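Histidinol dehydrogenase (Elizabethkingia anophelis NUHP1, PDB 6AN0) probably catalyses the zinc- and NAD-dependent oxidation of L-histidinol, through L-histidinaldehyde, to L-histidine, the last step of histidine biosynthesis. Local coordinates at residues 36-41 / 224-229. Sequence-based numbering, arbitrary orientation.
Sequences NIVLTV and KQIAQN. With EDO (1,2-ethanediol), chain F.
I226 forks over helix 35-48, one branch meeting V38 and the other reaching both V38 and L39. The side chains of I226 and V38 point at each other, and CD1 of I226 lies 3.7 Å from CB of V38, with CG1 of the same valine also in contact. The shorter branch of I226, CG2, sits between V38 CG1, at 4.0 Å, and L39 CD2, at 3.8 Å. With CG1 of I226 opposite the carbonyl carbon (chi1 -71°) and CG2 opposite the backbone N, the two branches are directed apart, and the extended second torsion (chi2 170°) carries CD1 to V38. L39 crosses I226 at about a right angle and brings in a single methyl. The CA atoms of V38 and I226 are 7.6 Å apart, and side chains alone bridge the segments, burying 136 Å² in total. I226 also touches Q35 and F42 of the same facing helix, F230 touches L39, and I193 of helix 192-201 packs on V38. An ethanediol, probably from the crystallisation liquor, donates from O2 to N36 OD1 at 3.0 Å and also lies against CB of L39. The contact joins helices 35-48 and 218-227, distant in sequence; the side chain of V38 lies about 9 Å from those of Q194 and N217, predicted to bind NAD(+). Having no hydrogen bond or salt bridge across it, this small contact rests on nonpolar van der Waals packing, which has little directional preference.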
loop_
_atom_site.group_PDB
_atom_site.type_symbol
_atom_site.label_atom_id
_atom_site.label_comp_id
_atom_site.label_asym_id
_atom_site.label_seq_id
_atom_site.Cartn_x
_atom_site.Cartn_y
_atom_site.Cartn_z
ATOM N N ASN A 36 14.124 14.461 -14.946
ATOM C CA ASN A 36 14.150 14.754 -16.376
ATOM C C ASN A 36 14.653 13.549 -17.153
ATOM O O ASN A 36 14.164 13.256 -18.251
ATOM C CB ASN A 36 15.017 15.983 -16.659
ATOM C CG ASN A 36 15.129 16.284 -18.149
ATOM O OD1 ASN A 36 14.230 16.881 -18.744
ATOM N ND2 ASN A 36 16.236 15.864 -18.758
ATOM N N ILE A 37 15.615 12.830 -16.579
ATOM C CA ILE A 37 16.175 11.655 -17.237
ATOM C C ILE A 37 15.102 10.590 -17.414
ATOM O O ILE A 37 14.939 10.027 -18.501
ATOM C CB ILE A 37 17.383 11.140 -16.438
ATOM C CG1 ILE A 37 18.590 12.054 -16.691
ATOM C CG2 ILE A 37 17.682 9.699 -16.765
ATOM C CD1 ILE A 37 19.583 12.093 -15.549
ATOM N N VAL A 38 14.316 10.345 -16.358
ATOM C CA VAL A 38 13.251 9.343 -16.411
ATOM C C VAL A 38 12.143 9.777 -17.369
ATOM O O VAL A 38 11.654 8.981 -18.181
ATOM C CB VAL A 38 12.694 9.093 -14.997
ATOM C CG1 VAL A 38 11.415 8.294 -15.074
ATOM C CG2 VAL A 38 13.734 8.357 -14.142
ATOM N N LEU A 39 11.693 11.027 -17.249
ATOM C CA LEU A 39 10.592 11.493 -18.086
ATOM C C LEU A 39 10.951 11.423 -19.569
ATOM O O LEU A 39 10.095 11.127 -20.409
ATOM C CB LEU A 39 10.201 12.922 -17.686
ATOM C CG LEU A 39 9.442 13.066 -16.354
ATOM C CD1 LEU A 39 9.090 14.534 -16.118
ATOM C CD2 LEU A 39 8.196 12.200 -16.364
ATOM N N THR A 40 12.214 11.693 -19.908
ATOM C CA THR A 40 12.646 11.577 -21.302
ATOM C C THR A 40 12.532 10.136 -21.800
ATOM O O THR A 40 12.043 9.895 -22.910
ATOM C CB THR A 40 14.077 12.087 -21.458
ATOM O OG1 THR A 40 14.122 13.475 -21.116
ATOM C CG2 THR A 40 14.566 11.922 -22.900
ATOM N N VAL A 41 12.983 9.166 -20.997
ATOM C CA VAL A 41 12.840 7.765 -21.399
ATOM C C VAL A 41 11.368 7.399 -21.535
ATOM O O VAL A 41 10.964 6.718 -22.487
ATOM C CB VAL A 41 13.545 6.833 -20.394
ATOM C CG1 VAL A 41 13.383 5.367 -20.828
ATOM C CG2 VAL A 41 15.018 7.196 -20.269
ATOM N N LYS A 224 10.374 3.880 -10.942
ATOM C CA LYS A 224 9.193 3.359 -10.263
ATOM C C LYS A 224 8.467 4.465 -9.509
ATOM O O LYS A 224 7.228 4.517 -9.501
ATOM C CB LYS A 224 9.591 2.228 -9.311
ATOM C CG LYS A 224 9.921 0.913 -10.014
ATOM C CD LYS A 224 10.493 -0.118 -9.034
ATOM C CE LYS A 224 9.439 -0.589 -8.037
ATOM N NZ LYS A 224 10.017 -1.528 -7.028
ATOM N N GLN A 225 9.226 5.367 -8.875
ATOM C CA GLN A 225 8.608 6.472 -8.147
ATOM C C GLN A 225 7.816 7.372 -9.087
ATOM O O GLN A 225 6.678 7.756 -8.785
ATOM C CB GLN A 225 9.674 7.275 -7.392
ATOM N N ILE A 226 8.393 7.700 -10.242
ATOM C CA ILE A 226 7.726 8.595 -11.181
ATOM C C ILE A 226 6.590 7.885 -11.911
ATOM O O ILE A 226 5.561 8.508 -12.217
ATOM C CB ILE A 226 8.776 9.169 -12.143
ATOM C CG1 ILE A 226 9.654 10.160 -11.379
ATOM C CG2 ILE A 226 8.111 9.819 -13.371
ATOM C CD1 ILE A 226 10.882 10.621 -12.132
ATOM N N ALA A 227 6.741 6.580 -12.171
ATOM C CA ALA A 227 5.690 5.800 -12.821
ATOM C C ALA A 227 4.374 5.871 -12.055
ATOM O O ALA A 227 3.301 5.824 -12.664
ATOM C CB ALA A 227 6.125 4.337 -12.961
ATOM N N GLN A 228 4.436 5.956 -10.723
ATOM C CA GLN A 228 3.218 6.149 -9.928
ATOM C C GLN A 228 2.347 7.286 -10.448
ATOM O O GLN A 228 1.115 7.210 -10.393
ATOM C CB GLN A 228 3.584 6.427 -8.481
ATOM C CG GLN A 228 3.901 5.215 -7.671
ATOM C CD GLN A 228 4.142 5.581 -6.221
ATOM O OE1 GLN A 228 3.417 5.146 -5.331
ATOM N NE2 GLN A 228 5.169 6.391 -5.980
ATOM N N ASN A 229 2.965 8.363 -10.939
ATOM C CA ASN A 229 2.195 9.512 -11.385
ATOM C C ASN A 229 1.466 9.262 -12.697
ATOM O O ASN A 229 0.685 10.117 -13.127
ATOM C CB ASN A 229 3.123 10.725 -11.507
ATOM C CG ASN A 229 3.961 10.932 -10.258
ATOM O OD1 ASN A 229 3.555 10.557 -9.153
ATOM N ND2 ASN A 229 5.137 11.511 -10.424
HETATM C C1 EDO F . 10.202 15.529 -21.262
HETATM O O1 EDO F . 9.153 15.899 -20.360
HETATM C C2 EDO F . 11.445 15.230 -20.438
HETATM O O2 EDO F . 11.426 16.092 -19.291
#